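273aa long hypothetical dTDP-4-dehydrorhamnose reductase (PDB 2GGS) binds NADPH in a Rossmann-type fold and probably reduces dTDP-4-dehydrorhamnose, a step in making dTDP-rhamnose. Local coordinates at residues A[179-184]-A[212-217]; A[149-154]-A[206-211]. All blocks are in the same frame, centred on the assembly; numbering follows the deposited sequence.

Contact 1: A[179-184]-A[212-217]; sequences GYYSPI and ISRFEL
Y181 and I212 form an antiparallel hydrogen-bonded pair. I212 N donates to Y181 O at 2.9 Å, and Y181 N returns a bond to I212 O at 3.0 Å. The next pair, Y180 with S213, is non-hydrogen-bonded. Past it, R214 N donates to G179 O at 3.2 Å, one more backbone bond, made by the first residue of helix 214-224. S213 is the N-cap of that helix: its OG accepts from E216 N. The result is a small two-stranded antiparallel sheet, separate from the main parallel sheet of the Rossmann-type fold.

The side chain of R214 bends at its second torsion (chi2 84°) and folds back over 179-181. Its guanidinium lies flat on one face of the Y181 ring, a stacked cation-pi contact with CZ 4.1 Å from the ring centroid and the planes 16° apart. Y180 O lies near the guanidinium edge, 3.0 Å from NH1. P183 covers the opposite face of the Y181 ring with its CD, over the ring centre. P183 CD also meets I212 CG2 at 3.6 Å. L217 CD2 approaches Y181 OH at 3.3 Å and touches P183 CG. The Y180 side chain lies on the other face of the sheet, where its CE2 packs against S213 CB. F160 of helix 160-169 adds to the buried side, touching Y181, R214 and L217.

A leucine at R214 would lack the flat cation, and the Y181 ring would probably lose its stacked partner on that face and be freer to shift. Backbone bonds thus fix the strand pair, while the buried guanidinium is probably stabilised in part by the ring's pi electrons.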
# COMPACT_ATOMS: atom_id res chain seq x y z
N GLY A 179 12.97 -6.86 -12.87
CA GLY A 179 13.19 -5.79 -11.91
C GLY A 179 12.89 -6.28 -10.51
O GLY A 179 12.37 -7.39 -10.34
N TYR A 180 13.17 -5.43 -9.53
CA TYR A 180 13.23 -5.80 -8.10
C TYR A 180 12.11 -5.00 -7.46
O TYR A 180 11.97 -3.80 -7.77
CB TYR A 180 14.58 -5.53 -7.52
CG TYR A 180 15.64 -6.35 -8.23
CD1 TYR A 180 16.18 -5.90 -9.41
CD2 TYR A 180 16.09 -7.57 -7.69
CE1 TYR A 180 17.12 -6.62 -10.08
CE2 TYR A 180 17.08 -8.34 -8.37
CZ TYR A 180 17.58 -7.83 -9.56
OH TYR A 180 18.56 -8.52 -10.26
N TYR A 181 11.46 -5.54 -6.46
CA TYR A 181 10.96 -4.77 -5.34
C TYR A 181 10.97 -5.43 -3.97
O TYR A 181 11.76 -6.34 -3.74
CB TYR A 181 9.49 -4.47 -5.81
CG TYR A 181 8.51 -5.68 -5.86
CD1 TYR A 181 8.94 -6.98 -6.22
CD2 TYR A 181 7.14 -5.50 -5.60
CE1 TYR A 181 8.07 -8.07 -6.26
CE2 TYR A 181 6.24 -6.58 -5.66
CZ TYR A 181 6.71 -7.86 -5.98
OH TYR A 181 5.82 -8.92 -5.99
N SER A 182 10.10 -4.98 -3.05
CA SER A 182 10.14 -5.49 -1.69
C SER A 182 8.73 -5.91 -1.16
O SER A 182 8.20 -5.29 -0.24
CB SER A 182 10.79 -4.45 -0.75
OG SER A 182 10.28 -3.18 -1.00
N PRO A 183 8.19 -7.00 -1.71
CA PRO A 183 6.79 -7.34 -1.44
C PRO A 183 6.57 -7.70 0.04
O PRO A 183 7.39 -8.41 0.64
CB PRO A 183 6.54 -8.56 -2.33
CG PRO A 183 7.95 -9.17 -2.53
CD PRO A 183 8.82 -7.95 -2.65
N ILE A 184 5.48 -7.20 0.62
CA ILE A 184 5.09 -7.52 1.98
C ILE A 184 3.64 -7.99 1.94
O ILE A 184 2.83 -7.43 1.18
CB ILE A 184 5.28 -6.26 2.91
CG1 ILE A 184 5.02 -6.56 4.40
CG2 ILE A 184 4.43 -5.01 2.35
CD1 ILE A 184 5.44 -5.40 5.31
N ILE A 212 13.61 -8.57 -3.82
CA ILE A 212 13.53 -9.78 -4.63
C ILE A 212 13.11 -9.42 -6.05
O ILE A 212 12.43 -8.42 -6.26
CB ILE A 212 12.53 -10.82 -4.00
CG1 ILE A 212 12.71 -12.24 -4.55
CG2 ILE A 212 11.07 -10.33 -4.19
CD1 ILE A 212 11.83 -13.31 -3.85
N SER A 213 13.54 -10.23 -7.02
CA SER A 213 13.11 -10.02 -8.40
C SER A 213 11.75 -10.67 -8.61
O SER A 213 11.39 -11.64 -7.92
CB SER A 213 14.18 -10.57 -9.39
OG SER A 213 14.17 -12.00 -9.42
N ARG A 214 10.98 -10.17 -9.58
CA ARG A 214 9.70 -10.83 -9.86
C ARG A 214 9.91 -12.27 -10.31
O ARG A 214 9.12 -13.15 -9.98
CB ARG A 214 8.95 -10.07 -10.96
CG ARG A 214 8.12 -8.89 -10.43
CD ARG A 214 8.91 -7.67 -10.26
NE ARG A 214 8.06 -6.49 -10.01
CZ ARG A 214 8.52 -5.29 -9.66
NH1 ARG A 214 9.82 -5.09 -9.48
NH2 ARG A 214 7.66 -4.29 -9.47
N PHE A 215 10.98 -12.49 -11.07
CA PHE A 215 11.29 -13.81 -11.63
C PHE A 215 11.54 -14.80 -10.50
O PHE A 215 10.93 -15.88 -10.46
CB PHE A 215 12.52 -13.70 -12.54
CG PHE A 215 12.81 -14.98 -13.34
CD1 PHE A 215 11.86 -15.52 -14.19
CD2 PHE A 215 14.06 -15.58 -13.26
CE1 PHE A 215 12.11 -16.69 -14.95
CE2 PHE A 215 14.34 -16.75 -14.00
CZ PHE A 215 13.35 -17.29 -14.86
N GLU A 216 12.40 -14.43 -9.56
CA GLU A 216 12.69 -15.38 -8.50
C GLU A 216 11.41 -15.62 -7.71
O GLU A 216 11.10 -16.75 -7.34
CB GLU A 216 13.83 -14.93 -7.58
CG GLU A 216 14.04 -15.95 -6.46
CD GLU A 216 15.05 -15.57 -5.38
OE1 GLU A 216 15.34 -14.37 -5.21
OE2 GLU A 216 15.51 -16.51 -4.66
N LEU A 217 10.65 -14.54 -7.45
CA LEU A 217 9.44 -14.69 -6.65
C LEU A 217 8.45 -15.65 -7.30
O LEU A 217 7.90 -16.52 -6.63
CB LEU A 217 8.78 -13.32 -6.40
CG LEU A 217 7.48 -13.30 -5.58
CD1 LEU A 217 7.66 -14.03 -4.26
CD2 LEU A 217 7.06 -11.88 -5.34

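Contact 2: A[149-154]-A[206-211]; sequences IRTSGI and HVAGER. With NDP (NADPH dihydro-nicotinamide-adenine-dinucleotide phosphate), chain C.
T151 hydrogen-bonds through its side chain to a main-chain oxygen at the edge of the parallel sheet. Its OG1 donates to V207 O at 2.7 Å, in the carbonyl plane. OG1 stands anti to the backbone N (chi1 -167°), which aims it across at the segment 206-211. This is the Rossmann-type sheet, where strand 147-151 runs parallel to the outermost strand, 203-206. R150 and H206 form the bridge, and V207 N donates to R150 O at 3.0 Å.

The extended R150 side chain crosses the imidazole obliquely, with its CB 3.5 Å from H206 CD2. Its NH1 then donates to H206 NE2 at 3.0 Å, within the ring plane, although the two flat groups are turned 61° apart. That bond is consistent with H206 being neutral, with no proton on NE2. E138 holds R150 NE in a salt bridge, and E120 O accepts from NH1.

Beyond the bridge, A208 CB packs on S152 CB. On the sheet face that carries helix 186-199, I149 CG2 meets V207 CG2. T151 also lines the NADPH pocket: its CG2 lies 3.6 Å from C6N of the nicotinamide, and its O is 3.1 Å from C5N.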
# COMPACT_ATOMS: atom_id res chain seq x y z
N ILE A 149 3.94 6.18 5.75
CA ILE A 149 4.55 4.85 5.69
C ILE A 149 4.66 4.45 4.23
O ILE A 149 3.64 4.26 3.58
CB ILE A 149 3.71 3.81 6.46
CG1 ILE A 149 3.50 4.16 7.94
CG2 ILE A 149 4.36 2.43 6.31
CD1 ILE A 149 2.68 3.13 8.69
N ARG A 150 5.89 4.33 3.70
CA ARG A 150 6.03 3.87 2.31
C ARG A 150 6.18 2.35 2.34
O ARG A 150 6.92 1.80 3.15
CB ARG A 150 7.24 4.46 1.62
CG ARG A 150 7.25 5.99 1.56
CD ARG A 150 8.17 6.47 0.42
NE ARG A 150 8.25 7.93 0.32
CZ ARG A 150 9.32 8.64 0.70
NH1 ARG A 150 10.40 8.04 1.23
NH2 ARG A 150 9.31 9.96 0.55
N THR A 151 5.49 1.69 1.43
CA THR A 151 5.55 0.21 1.37
C THR A 151 5.61 -0.23 -0.10
O THR A 151 5.55 0.61 -1.02
CB THR A 151 4.41 -0.42 2.18
OG1 THR A 151 4.62 -1.83 2.37
CG2 THR A 151 3.08 -0.20 1.51
N SER A 152 5.72 -1.54 -0.31
CA SER A 152 6.01 -2.08 -1.63
C SER A 152 5.23 -3.38 -1.82
O SER A 152 5.25 -4.23 -0.95
CB SER A 152 7.51 -2.35 -1.75
OG SER A 152 7.83 -3.03 -2.94
N GLY A 153 4.58 -3.54 -2.98
CA GLY A 153 4.11 -4.86 -3.39
C GLY A 153 3.20 -5.55 -2.40
O GLY A 153 3.28 -6.75 -2.18
N ILE A 154 2.26 -4.80 -1.80
CA ILE A 154 1.30 -5.42 -0.89
C ILE A 154 0.56 -6.53 -1.59
O ILE A 154 -0.03 -6.32 -2.67
CB ILE A 154 0.23 -4.42 -0.35
CG1 ILE A 154 0.90 -3.25 0.40
CG2 ILE A 154 -0.74 -5.15 0.60
CD1 ILE A 154 -0.14 -2.19 0.89
N HIS A 206 9.84 3.63 6.16
CA HIS A 206 9.68 2.54 5.17
C HIS A 206 9.38 1.25 5.87
O HIS A 206 10.14 0.82 6.76
CB HIS A 206 10.93 2.36 4.32
CG HIS A 206 11.15 3.48 3.35
ND1 HIS A 206 12.24 3.54 2.51
CD2 HIS A 206 10.41 4.59 3.09
CE1 HIS A 206 12.16 4.64 1.77
NE2 HIS A 206 11.04 5.26 2.07
N VAL A 207 8.29 0.59 5.48
CA VAL A 207 7.95 -0.72 6.03
C VAL A 207 7.61 -1.65 4.83
O VAL A 207 6.51 -1.60 4.31
CB VAL A 207 6.77 -0.69 7.05
CG1 VAL A 207 6.54 -2.05 7.64
CG2 VAL A 207 7.01 0.33 8.18
N ALA A 208 8.57 -2.47 4.40
CA ALA A 208 8.35 -3.40 3.28
C ALA A 208 9.21 -4.66 3.43
O ALA A 208 9.88 -4.84 4.45
CB ALA A 208 8.62 -2.71 1.95
N GLY A 209 9.16 -5.52 2.42
CA GLY A 209 9.75 -6.86 2.50
C GLY A 209 11.22 -6.86 2.10
O GLY A 209 11.83 -5.84 1.99
N GLU A 210 11.77 -8.05 1.90
CA GLU A 210 13.15 -8.18 1.43
C GLU A 210 13.18 -7.96 -0.08
O GLU A 210 12.23 -8.33 -0.80
CB GLU A 210 13.67 -9.59 1.76
CG GLU A 210 13.69 -9.93 3.23
CD GLU A 210 15.07 -9.70 3.84
OE1 GLU A 210 15.19 -9.87 5.07
OE2 GLU A 210 16.01 -9.33 3.10
N ARG A 211 14.26 -7.36 -0.57
CA ARG A 211 14.44 -7.14 -2.01
C ARG A 211 14.44 -8.47 -2.79
O ARG A 211 15.18 -9.39 -2.43
CB ARG A 211 15.76 -6.41 -2.27
CG ARG A 211 16.12 -6.23 -3.78
CD ARG A 211 17.44 -5.42 -3.86
NE ARG A 211 17.87 -5.12 -5.23
CZ ARG A 211 18.56 -5.95 -6.01
NH1 ARG A 211 18.93 -7.14 -5.56
NH2 ARG A 211 18.92 -5.56 -7.23
PA NDP C . -6.51 -2.01 -2.66
O1A NDP C . -6.57 -1.77 -4.11
O2A NDP C . -6.73 -3.43 -2.28
O5B NDP C . -7.55 -1.12 -1.87
C5B NDP C . -7.85 0.19 -2.30
C4B NDP C . -8.82 0.74 -1.29
O4B NDP C . -9.04 2.11 -1.60
C3B NDP C . -10.15 -0.00 -1.27
O3B NDP C . -10.56 -0.15 0.06
C2B NDP C . -11.06 0.99 -2.00
O2B NDP C . -12.36 0.84 -1.52
C1B NDP C . -10.45 2.30 -1.53
N9A NDP C . -10.83 3.42 -2.40
C8A NDP C . -10.43 3.63 -3.69
N7A NDP C . -11.04 4.76 -4.14
C5A NDP C . -11.81 5.24 -3.15
C6A NDP C . -12.66 6.35 -3.06
N6A NDP C . -12.90 7.12 -4.16
N1A NDP C . -13.33 6.52 -1.88
C2A NDP C . -13.20 5.68 -0.78
N3A NDP C . -12.37 4.59 -0.89
C4A NDP C . -11.71 4.38 -2.05
O3 NDP C . -5.07 -1.39 -2.24
PN NDP C . -4.03 -2.00 -1.16
O1N NDP C . -4.64 -2.45 0.07
O2N NDP C . -3.21 -2.92 -1.99
O5D NDP C . -3.13 -0.70 -0.92
C5D NDP C . -3.20 0.00 0.31
C4D NDP C . -2.32 1.25 0.30
O4D NDP C . -0.99 0.85 0.07
C3D NDP C . -2.66 2.25 -0.80
O3D NDP C . -2.35 3.50 -0.24
C2D NDP C . -1.68 1.93 -1.91
O2D NDP C . -1.48 3.06 -2.74
C1D NDP C . -0.45 1.55 -1.05
N1N NDP C . 0.47 0.70 -1.81
C2N NDP C . -0.06 -0.39 -2.46
C3N NDP C . 0.76 -1.35 -3.04
C7N NDP C . 0.12 -2.52 -3.72
O7N NDP C . 0.93 -3.37 -4.51
N7N NDP C . -1.19 -2.73 -3.60
C4N NDP C . 2.27 -1.22 -2.98
C5N NDP C . 2.76 0.02 -2.28
C6N NDP C . 1.83 0.91 -1.72
P2B NDP C . -13.53 0.04 -2.39
O1X NDP C . -14.53 -0.26 -1.35
O2X NDP C . -12.93 -1.16 -3.03
O3X NDP C . -14.08 0.97 -3.51

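The two contacts lie side by side, with centres 11 Å apart. Their segments alternate along the chain: 149-154, 179-184, 206-211, 212-217. Segment 206-211 leads from the main sheet of contact 2 into the small strand pair of contact 1. S182 ties them together: its N is 3.0 Å from S152 OG, and its O is 2.8 Å from G209 N, both probable hydrogen bonds. S152 OG is also hydrogen-bonded to D108. I184 CG2 packs on T151 OG1 at 3.2 Å. R211 makes a cation-pi contact with Y180. Contact 2 touches the nicotinamide end of NADPH, whereas the Y181 side chain of contact 1 stays about 6 Å from the cofactor at nearest atoms.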